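Local coordinates for glycosyl hydrolase family 2, TIM barrel domain protein (Faecalibacterium prausnitzii A2-165, PDB 6ED2) that probably acts as a gut bacterial beta-glucuronidase of glycosyl hydrolase family 2, cleaving glucuronic acid from its conjugates, at residues 45-50 against 66-71; 215-220 against 295-300; 492-497 against 529-534. All coordinates share one frame; numbering follows the deposited sequence.

Contact 1 (45-50 against 66-71)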
loop_
_atom_site.group_PDB
_atom_site.type_symbol
_atom_site.label_atom_id
_atom_site.label_comp_id
_atom_site.label_asym_id
_atom_site.label_seq_id
_atom_site.Cartn_x
_atom_site.Cartn_y
_atom_site.Cartn_z
ATOM N N MET A 45 -11.364 1.039 -33.103
ATOM C CA MET A 45 -12.204 -0.028 -32.589
ATOM C C MET A 45 -12.479 -0.996 -33.726
ATOM O O MET A 45 -13.002 -0.593 -34.767
ATOM C CB MET A 45 -13.514 0.505 -32.012
ATOM C CG MET A 45 -13.363 1.334 -30.762
ATOM S SD MET A 45 -12.601 0.463 -29.359
ATOM C CE MET A 45 -13.487 -1.036 -29.321
ATOM N N TRP A 46 -12.109 -2.259 -33.536
ATOM C CA TRP A 46 -12.449 -3.328 -34.460
ATOM C C TRP A 46 -13.508 -4.209 -33.816
ATOM O O TRP A 46 -13.905 -3.992 -32.670
ATOM C CB TRP A 46 -11.213 -4.160 -34.827
ATOM C CG TRP A 46 -10.113 -3.465 -35.612
ATOM C CD1 TRP A 46 -9.754 -2.147 -35.557
ATOM C CD2 TRP A 46 -9.207 -4.088 -36.532
ATOM N NE1 TRP A 46 -8.678 -1.909 -36.390
ATOM C CE2 TRP A 46 -8.329 -3.084 -37.005
ATOM C CE3 TRP A 46 -9.052 -5.397 -37.003
ATOM C CZ2 TRP A 46 -7.315 -3.348 -37.931
ATOM C CZ3 TRP A 46 -8.029 -5.661 -37.929
ATOM C CH2 TRP A 46 -7.182 -4.635 -38.381
ATOM N N ARG A 47 -13.968 -5.209 -34.561
ATOM C CA ARG A 47 -14.796 -6.276 -34.022
ATOM C C ARG A 47 -13.920 -7.489 -33.710
ATOM O O ARG A 47 -12.838 -7.668 -34.273
ATOM C CB ARG A 47 -15.913 -6.661 -35.001
ATOM C CG ARG A 47 -16.768 -5.499 -35.516
ATOM C CD ARG A 47 -17.362 -4.663 -34.381
ATOM N NE ARG A 47 -18.213 -5.458 -33.484
ATOM C CZ ARG A 47 -18.804 -4.971 -32.391
ATOM N NH1 ARG A 47 -18.638 -3.689 -32.051
ATOM N NH2 ARG A 47 -19.550 -5.764 -31.628
ATOM N N PHE A 48 -14.411 -8.334 -32.813
ATOM C CA PHE A 48 -13.590 -9.376 -32.225
ATOM C C PHE A 48 -14.490 -10.522 -31.805
ATOM O O PHE A 48 -15.573 -10.299 -31.264
ATOM C CB PHE A 48 -12.802 -8.827 -31.016
ATOM C CG PHE A 48 -11.968 -9.861 -30.276
ATOM C CD1 PHE A 48 -10.599 -9.941 -30.487
ATOM C CD2 PHE A 48 -12.541 -10.702 -29.319
ATOM C CE1 PHE A 48 -9.807 -10.865 -29.779
ATOM C CE2 PHE A 48 -11.763 -11.628 -28.618
ATOM C CZ PHE A 48 -10.385 -11.697 -28.848
ATOM N N SER A 49 -14.029 -11.748 -32.040
ATOM C CA SER A 49 -14.750 -12.910 -31.560
ATOM C C SER A 49 -13.757 -14.005 -31.210
ATOM O O SER A 49 -12.824 -14.266 -31.974
ATOM C CB SER A 49 -15.742 -13.429 -32.608
ATOM O OG SER A 49 -16.499 -14.472 -32.036
ATOM N N PHE A 50 -13.956 -14.629 -30.049
ATOM C CA PHE A 50 -13.303 -15.897 -29.763
ATOM C C PHE A 50 -13.877 -16.983 -30.670
ATOM O O PHE A 50 -15.032 -16.912 -31.100
ATOM C CB PHE A 50 -13.496 -16.288 -28.292
ATOM C CG PHE A 50 -12.871 -15.324 -27.311
ATOM C CD1 PHE A 50 -11.494 -15.164 -27.253
ATOM C CD2 PHE A 50 -13.662 -14.579 -26.437
ATOM C CE1 PHE A 50 -10.914 -14.272 -26.352
ATOM C CE2 PHE A 50 -13.080 -13.682 -25.523
ATOM C CZ PHE A 50 -11.708 -13.537 -25.481
ATOM N N PRO A 66 -20.489 -13.958 -37.004
ATOM C CA PRO A 66 -21.892 -14.066 -36.558
ATOM C C PRO A 66 -22.195 -13.264 -35.301
ATOM O O PRO A 66 -23.236 -12.600 -35.228
ATOM C CB PRO A 66 -22.073 -15.580 -36.334
ATOM C CG PRO A 66 -20.693 -16.159 -36.329
ATOM C CD PRO A 66 -19.879 -15.277 -37.225
ATOM N N SER A 67 -21.324 -13.316 -34.301
ATOM C CA SER A 67 -21.431 -12.449 -33.141
ATOM C C SER A 67 -20.046 -11.904 -32.835
ATOM O O SER A 67 -19.036 -12.544 -33.130
ATOM C CB SER A 67 -22.011 -13.193 -31.934
ATOM O OG SER A 67 -21.104 -14.168 -31.462
ATOM N N SER A 68 -19.998 -10.712 -32.254
ATOM C CA SER A 68 -18.710 -10.085 -32.027
ATOM C C SER A 68 -18.818 -9.089 -30.885
ATOM O O SER A 68 -19.909 -8.729 -30.444
ATOM C CB SER A 68 -18.204 -9.407 -33.299
ATOM O OG SER A 68 -18.961 -8.253 -33.582
ATOM N N LEU A 69 -17.660 -8.642 -30.412
ATOM C CA LEU A 69 -17.580 -7.563 -29.445
ATOM C C LEU A 69 -16.549 -6.562 -29.935
ATOM O O LEU A 69 -15.686 -6.883 -30.759
ATOM C CB LEU A 69 -17.224 -8.079 -28.037
ATOM C CG LEU A 69 -15.982 -8.955 -27.928
ATOM C CD1 LEU A 69 -14.786 -8.093 -27.584
ATOM C CD2 LEU A 69 -16.176 -10.021 -26.882
ATOM N N SER A 70 -16.653 -5.332 -29.438
ATOM C CA SER A 70 -15.746 -4.277 -29.871
ATOM C C SER A 70 -14.396 -4.452 -29.192
ATOM O O SER A 70 -14.318 -4.817 -28.017
ATOM C CB SER A 70 -16.328 -2.901 -29.550
ATOM O OG SER A 70 -16.385 -2.722 -28.144
ATOM N N MET A 71 -13.333 -4.202 -29.935
ATOM C CA MET A 71 -12.000 -4.449 -29.410
ATOM C C MET A 71 -11.062 -3.393 -29.963
ATOM O O MET A 71 -10.973 -3.231 -31.183
ATOM C CB MET A 71 -11.519 -5.858 -29.776
ATOM C CG MET A 71 -10.088 -6.173 -29.363
ATOM S SD MET A 71 -9.886 -6.305 -27.563
ATOM C CE MET A 71 -11.324 -7.268 -27.073
HETATM O O HOH W 1 -18.446 -12.786 -29.776
#
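Phe48 and Met71 pack side by side on the buried face of an antiparallel strand pair in the sugar-binding domain. The strand pairing puts both on this face, and Phe48 CB meets Met71 CB at 3.5 Å. Met71 then bends at chi2 (69°), and its CE turns over one face of the Phe48 ring. Met71 SD stands 5.1 Å from the Phe48 ring centroid, a Met-aromatic contact. Leu69 CD1 adds to this cluster, 3.9 Å from Phe48 CD2.

Main-chain bonds join Trp46 to Met71 in both directions, and Leu69 N to Phe48 O at 2.8 Å. The other end is looser. There one water links Ser49 OG and Ser67 OG by weak bonds.

On the opposite face, Arg47 NE donates to Ser68 OG at 2.9 Å and Arg47 NH2 to the same oxygen at 3.2 Å, both in the guanidinium plane. One guanidinium face rests on the Leu69-Ser70 peptide. With an alanine in place of Arg47, Ser68 OG would probably lose both donors and the peptide its flat cover. Lys338 of a second subunit bonds to Ser70 O of the strand backbone. The chemistry thus splits: an apolar core on one face, a mixed side facing the second subunit on the other.

Contact 2 (215-220 against 295-300)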
loop_
_atom_site.group_PDB
_atom_site.type_symbol
_atom_site.label_atom_id
_atom_site.label_comp_id
_atom_site.label_asym_id
_atom_site.label_seq_id
_atom_site.Cartn_x
_atom_site.Cartn_y
_atom_site.Cartn_z
ATOM N N THR A 215 22.911 0.409 -44.792
ATOM C CA THR A 215 23.954 1.406 -44.579
ATOM C C THR A 215 25.060 0.806 -43.713
ATOM O O THR A 215 24.804 -0.051 -42.858
ATOM C CB THR A 215 23.417 2.699 -43.897
ATOM O OG1 THR A 215 22.736 2.378 -42.671
ATOM C CG2 THR A 215 22.477 3.465 -44.822
ATOM N N ARG A 216 26.296 1.253 -43.983
ATOM C CA ARG A 216 27.508 1.027 -43.195
ATOM C C ARG A 216 28.178 2.376 -43.021
ATOM O O ARG A 216 28.141 3.211 -43.926
ATOM C CB ARG A 216 28.552 0.088 -43.881
ATOM C CG ARG A 216 28.123 -1.341 -44.106
ATOM C CD ARG A 216 28.774 -1.962 -45.365
ATOM N NE ARG A 216 27.937 -3.059 -45.899
ATOM C CZ ARG A 216 27.437 -3.120 -47.141
ATOM N NH1 ARG A 216 27.692 -2.155 -48.016
ATOM N NH2 ARG A 216 26.687 -4.148 -47.514
ATOM N N TYR A 217 28.841 2.572 -41.890
ATOM C CA TYR A 217 29.382 3.886 -41.572
ATOM C C TYR A 217 30.885 3.813 -41.350
ATOM O O TYR A 217 31.420 2.805 -40.873
ATOM C CB TYR A 217 28.674 4.486 -40.332
ATOM C CG TYR A 217 27.177 4.565 -40.558
ATOM C CD1 TYR A 217 26.597 5.710 -41.093
ATOM C CD2 TYR A 217 26.364 3.473 -40.314
ATOM C CE1 TYR A 217 25.247 5.780 -41.330
ATOM C CE2 TYR A 217 25.007 3.525 -40.562
ATOM C CZ TYR A 217 24.455 4.688 -41.058
ATOM O OH TYR A 217 23.112 4.745 -41.307
ATOM N N ARG A 218 31.550 4.909 -41.699
ATOM C CA ARG A 218 32.993 5.026 -41.594
ATOM C C ARG A 218 33.316 6.481 -41.284
ATOM O O ARG A 218 32.824 7.390 -41.964
ATOM C CB ARG A 218 33.643 4.562 -42.901
ATOM C CG ARG A 218 35.136 4.730 -43.007
ATOM C CD ARG A 218 35.651 4.034 -44.290
ATOM N NE ARG A 218 34.884 4.430 -45.481
ATOM C CZ ARG A 218 34.068 3.631 -46.177
ATOM N NH1 ARG A 218 33.415 4.102 -47.243
ATOM N NH2 ARG A 218 33.911 2.359 -45.826
ATOM N N LEU A 219 34.114 6.701 -40.244
ATOM C CA LEU A 219 34.556 8.043 -39.899
ATOM C C LEU A 219 35.875 8.354 -40.601
ATOM O O LEU A 219 36.746 7.489 -40.718
ATOM C CB LEU A 219 34.709 8.181 -38.383
ATOM C CG LEU A 219 33.508 7.709 -37.555
ATOM C CD1 LEU A 219 33.688 8.060 -36.085
ATOM C CD2 LEU A 219 32.197 8.271 -38.089
ATOM N N THR A 220 36.008 9.584 -41.083
ATOM C CA THR A 220 37.204 10.028 -41.796
ATOM C C THR A 220 37.760 11.269 -41.110
ATOM O O THR A 220 37.197 11.761 -40.133
ATOM C CB THR A 220 36.904 10.297 -43.274
ATOM O OG1 THR A 220 36.045 11.435 -43.388
ATOM C CG2 THR A 220 36.220 9.089 -43.905
ATOM N N ILE A 295 18.521 8.616 -40.521
ATOM C CA ILE A 295 19.638 7.770 -40.143
ATOM C C ILE A 295 20.602 8.586 -39.298
ATOM O O ILE A 295 20.666 9.813 -39.388
ATOM C CB ILE A 295 20.374 7.189 -41.366
ATOM C CG1 ILE A 295 20.983 8.321 -42.188
ATOM C CG2 ILE A 295 19.453 6.342 -42.198
ATOM C CD1 ILE A 295 21.574 7.853 -43.518
ATOM N N GLY A 296 21.360 7.887 -38.476
ATOM C CA GLY A 296 22.395 8.505 -37.669
ATOM C C GLY A 296 23.747 7.976 -38.100
ATOM O O GLY A 296 23.883 6.794 -38.425
ATOM N N ILE A 297 24.735 8.861 -38.117
ATOM C CA ILE A 297 26.085 8.523 -38.539
ATOM C C ILE A 297 26.875 8.144 -37.292
ATOM O O ILE A 297 27.236 9.004 -36.482
ATOM C CB ILE A 297 26.746 9.686 -39.293
ATOM C CG1 ILE A 297 25.917 10.054 -40.528
ATOM C CG2 ILE A 297 28.151 9.312 -39.715
ATOM C CD1 ILE A 297 26.555 11.166 -41.351
ATOM N N ARG A 298 27.131 6.851 -37.131
ATOM C CA ARG A 298 27.870 6.368 -35.977
ATOM C C ARG A 298 28.448 4.997 -36.302
ATOM O O ARG A 298 27.840 4.212 -37.039
ATOM C CB ARG A 298 26.976 6.288 -34.731
ATOM C CG ARG A 298 25.838 5.275 -34.852
ATOM C CD ARG A 298 26.205 3.932 -34.237
ATOM N NE ARG A 298 25.194 2.884 -34.418
ATOM C CZ ARG A 298 25.165 2.044 -35.448
ATOM N NH1 ARG A 298 26.078 2.156 -36.408
ATOM N NH2 ARG A 298 24.216 1.108 -35.529
ATOM N N THR A 299 29.605 4.705 -35.707
ATOM C CA THR A 299 30.220 3.385 -35.774
ATOM C C THR A 299 30.167 2.708 -34.408
ATOM O O THR A 299 30.234 3.367 -33.363
ATOM C CB THR A 299 31.677 3.455 -36.230
ATOM O OG1 THR A 299 32.463 4.127 -35.232
ATOM C CG2 THR A 299 31.795 4.175 -37.568
ATOM N N PHE A 300 30.038 1.385 -34.420
ATOM C CA PHE A 300 30.020 0.654 -33.162
ATOM C C PHE A 300 30.662 -0.715 -33.343
ATOM O O PHE A 300 30.283 -1.462 -34.249
ATOM C CB PHE A 300 28.595 0.511 -32.636
ATOM C CG PHE A 300 28.516 -0.134 -31.289
ATOM C CD1 PHE A 300 28.556 0.630 -30.140
ATOM C CD2 PHE A 300 28.406 -1.509 -31.172
ATOM C CE1 PHE A 300 28.477 0.027 -28.878
ATOM C CE2 PHE A 300 28.334 -2.113 -29.928
ATOM C CZ PHE A 300 28.368 -1.338 -28.777
HETATM O O HOH W 2 21.367 4.975 -39.024
#
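The extended backbone at Tyr217 passes the loop at Thr299 without pairing into a sheet, their CA atoms 5.9 Å apart. Strand 210-219 edges the three-stranded sheet of the immunoglobulin-like beta-sandwich usual in the middle of family 2 enzymes. The loop 295-300 leaves the last strand of the other sheet and leads toward the TIM barrel.

Tyr217 carries the contact. Its CG sits anti to the carbonyl carbon (chi1 -57°), and the ring extends along the loop. Gly296 O lies over one face of this ring, 3.4 Å from Tyr217 CE1. Arg298 O approaches the root of the side chain, 3.4 Å from Tyr217 CB. The Arg298 guanidinium stands steeply to the ring, with the planes 81° apart. Arg298 NH1 is 4.1 Å from Tyr217 CD2. That arginine is held chiefly by Pro431 O and Gln466, which precede barrel strands 433-440 and 470-474.

Beyond the ring the contact is mostly methyl packing. Thr299 CG2 touches Leu219 CG at 3.9 Å and also lies against the Tyr217 carbonyl.

At the far end of the ring, Thr215 OG1 is close to Tyr217 OH. One water joins the two segments there: it lies 2.9 Å from Tyr217 OH and accepts a bond from Gly296 N at 3.0 Å.

Contact 3 (492-497 against 529-534); sequences VSLNRY and RPLIFT
Four main-chain bonds join strands 492-495 and 531-535, adjacent and parallel in the TIM barrel. Val492 N donates at 3.0 Å to Pro530 O, just before the second strand. Val492 O receives Ile532 N at 2.8 Å. Leu494 continues the ladder: its N donates to Ile532 O, and its O accepts from Thr534 N.

One side-chain bond extends the pairing. Thr534 OG1 donates to Asn495 OD1 at 2.6 Å, almost head-on to the amide C=O. Asn495 ND2 donates to Glu441, so both ends of the amide are used and its rotation is fixed.

Apolar contacts fill the face of Val492, Leu494, Leu531 and Phe533. Leu531 CD1 touches both Leu494 CD1 (3.8 Å) and Val492 CG1 (3.9 Å). Phe533 CD1 touches Leu494 CB, and Arg496 CG meets the ring at its edge. The Arg529 guanidinium lies flat over Val492 CG2, while Gln486 and the Leu526 carbonyl take its N-H groups.

The apolar face packs on Trp522 and Met519 of helix 508-525, the helix of this beta-alpha-beta unit. Arg496 also reaches that helix, through a salt bridge to Glu518. Strands 470-474 and 574-580 continue the barrel wall on either side.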
loop_
_atom_site.group_PDB
_atom_site.type_symbol
_atom_site.label_atom_id
_atom_site.label_comp_id
_atom_site.label_asym_id
_atom_site.label_seq_id
_atom_site.Cartn_x
_atom_site.Cartn_y
_atom_site.Cartn_z
ATOM N N VAL A 492 29.790 -11.650 -23.616
ATOM C CA VAL A 492 28.968 -12.532 -22.800
ATOM C C VAL A 492 27.969 -11.684 -22.024
ATOM O O VAL A 492 28.313 -10.603 -21.525
ATOM C CB VAL A 492 29.854 -13.394 -21.877
ATOM C CG1 VAL A 492 29.014 -14.186 -20.895
ATOM C CG2 VAL A 492 30.697 -14.362 -22.738
ATOM N N SER A 493 26.717 -12.158 -21.961
ATOM C CA SER A 493 25.634 -11.521 -21.209
ATOM C C SER A 493 25.144 -12.494 -20.151
ATOM O O SER A 493 24.670 -13.588 -20.485
ATOM C CB SER A 493 24.465 -11.132 -22.127
ATOM O OG SER A 493 24.870 -10.234 -23.145
ATOM N N LEU A 494 25.233 -12.099 -18.884
ATOM C CA LEU A 494 24.840 -12.979 -17.791
ATOM C C LEU A 494 23.549 -12.493 -17.149
ATOM O O LEU A 494 23.369 -11.289 -16.927
ATOM C CB LEU A 494 25.940 -13.067 -16.721
ATOM C CG LEU A 494 27.295 -13.683 -17.107
ATOM C CD1 LEU A 494 28.198 -13.787 -15.872
ATOM C CD2 LEU A 494 27.143 -15.053 -17.781
ATOM N N ASN A 495 22.661 -13.438 -16.844
ATOM C CA ASN A 495 21.512 -13.214 -15.973
ATOM C C ASN A 495 21.832 -13.870 -14.636
ATOM O O ASN A 495 21.818 -15.100 -14.532
ATOM C CB ASN A 495 20.230 -13.805 -16.568
ATOM C CG ASN A 495 19.801 -13.119 -17.871
ATOM O OD1 ASN A 495 20.432 -12.163 -18.341
ATOM N ND2 ASN A 495 18.721 -13.612 -18.455
ATOM N N ARG A 496 22.115 -13.066 -13.614
ATOM C CA ARG A 496 22.563 -13.606 -12.337
ATOM C C ARG A 496 21.763 -13.020 -11.179
ATOM O O ARG A 496 21.462 -11.827 -11.158
ATOM C CB ARG A 496 24.051 -13.350 -12.131
ATOM C CG ARG A 496 24.946 -14.244 -12.990
ATOM C CD ARG A 496 24.600 -15.703 -12.780
ATOM N NE ARG A 496 25.418 -16.609 -13.582
ATOM C CZ ARG A 496 25.096 -17.037 -14.804
ATOM N NH1 ARG A 496 23.974 -16.642 -15.392
ATOM N NH2 ARG A 496 25.905 -17.868 -15.440
ATOM N N TYR A 497 21.431 -13.876 -10.216
ATOM C CA TYR A 497 20.567 -13.548 -9.092
ATOM C C TYR A 497 21.161 -14.069 -7.792
ATOM O O TYR A 497 20.468 -14.677 -6.964
ATOM C CB TYR A 497 19.173 -14.114 -9.304
ATOM C CG TYR A 497 18.427 -13.415 -10.412
ATOM C CD1 TYR A 497 17.846 -12.168 -10.200
ATOM C CD2 TYR A 497 18.310 -13.997 -11.677
ATOM C CE1 TYR A 497 17.147 -11.521 -11.213
ATOM C CE2 TYR A 497 17.621 -13.360 -12.694
ATOM C CZ TYR A 497 17.043 -12.124 -12.460
ATOM O OH TYR A 497 16.366 -11.491 -13.475
ATOM N N ARG A 529 37.085 -10.776 -24.231
ATOM C CA ARG A 529 35.728 -10.342 -24.560
ATOM C C ARG A 529 35.102 -9.534 -23.417
ATOM O O ARG A 529 35.274 -9.880 -22.244
ATOM C CB ARG A 529 34.847 -11.554 -24.858
ATOM C CG ARG A 529 35.124 -12.225 -26.205
ATOM C CD ARG A 529 34.310 -13.505 -26.383
ATOM N NE ARG A 529 34.616 -14.528 -25.378
ATOM C CZ ARG A 529 33.808 -15.546 -25.082
ATOM N NH1 ARG A 529 32.627 -15.680 -25.691
ATOM N NH2 ARG A 529 34.164 -16.432 -24.166
ATOM N N PRO A 530 34.353 -8.467 -23.727
ATOM C CA PRO A 530 33.519 -7.827 -22.694
ATOM C C PRO A 530 32.476 -8.792 -22.150
ATOM O O PRO A 530 31.996 -9.695 -22.842
ATOM C CB PRO A 530 32.851 -6.656 -23.430
ATOM C CG PRO A 530 33.557 -6.519 -24.737
ATOM C CD PRO A 530 34.183 -7.849 -25.051
ATOM N N LEU A 531 32.156 -8.613 -20.879
ATOM C CA LEU A 531 31.012 -9.257 -20.262
ATOM C C LEU A 531 30.081 -8.166 -19.750
ATOM O O LEU A 531 30.539 -7.138 -19.237
ATOM C CB LEU A 531 31.448 -10.189 -19.120
ATOM C CG LEU A 531 30.388 -11.080 -18.458
ATOM C CD1 LEU A 531 31.001 -12.454 -18.038
ATOM C CD2 LEU A 531 29.767 -10.360 -17.260
ATOM N N ILE A 532 28.777 -8.369 -19.927
ATOM C CA ILE A 532 27.780 -7.490 -19.345
ATOM C C ILE A 532 26.776 -8.338 -18.590
ATOM O O ILE A 532 26.638 -9.547 -18.820
ATOM C CB ILE A 532 27.043 -6.623 -20.382
ATOM C CG1 ILE A 532 26.061 -7.463 -21.194
ATOM C CG2 ILE A 532 28.014 -5.906 -21.276
ATOM C CD1 ILE A 532 25.184 -6.594 -22.083
ATOM N N PHE A 533 26.068 -7.685 -17.679
ATOM C CA PHE A 533 24.945 -8.307 -17.003
ATOM C C PHE A 533 23.657 -7.817 -17.643
ATOM O O PHE A 533 23.447 -6.611 -17.806
ATOM C CB PHE A 533 24.995 -8.027 -15.503
ATOM C CG PHE A 533 26.103 -8.780 -14.815
ATOM C CD1 PHE A 533 25.869 -10.028 -14.266
ATOM C CD2 PHE A 533 27.395 -8.262 -14.778
ATOM C CE1 PHE A 533 26.903 -10.740 -13.670
ATOM C CE2 PHE A 533 28.432 -8.956 -14.165
ATOM C CZ PHE A 533 28.189 -10.195 -13.623
ATOM N N THR A 534 22.829 -8.756 -18.062
ATOM C CA THR A 534 21.565 -8.419 -18.681
ATOM C C THR A 534 20.376 -8.662 -17.764
ATOM O O THR A 534 19.268 -8.222 -18.092
ATOM C CB THR A 534 21.388 -9.212 -19.988
ATOM O OG1 THR A 534 21.862 -10.550 -19.794
ATOM C CG2 THR A 534 22.174 -8.549 -21.112
#

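How the contacts relate
The three contacts follow one another along the chain, one in each successive domain. Contact 1 is remote, its centre 47 Å from that of contact 2 and 44 Å from that of contact 3. Contacts 2 and 3 come within about 8 Å at their nearest atoms. Strand 433-440 connects them: Arg298 packs on its start, and Asn495 bonds to Glu441 just past its end. The magnesium held by Thr239 and Glu241 is about 12 Å from the Ile295 side chain. TIM-barrel active sites lie at the C-terminal strand ends, where Asn495 and Thr534 sit, so contact 3 is probably nearest. Asn495 lies about 4 Å from a glycerol, probably from the crystallisation liquor but perhaps marking a pocket, and about 9 Å from another magnesium.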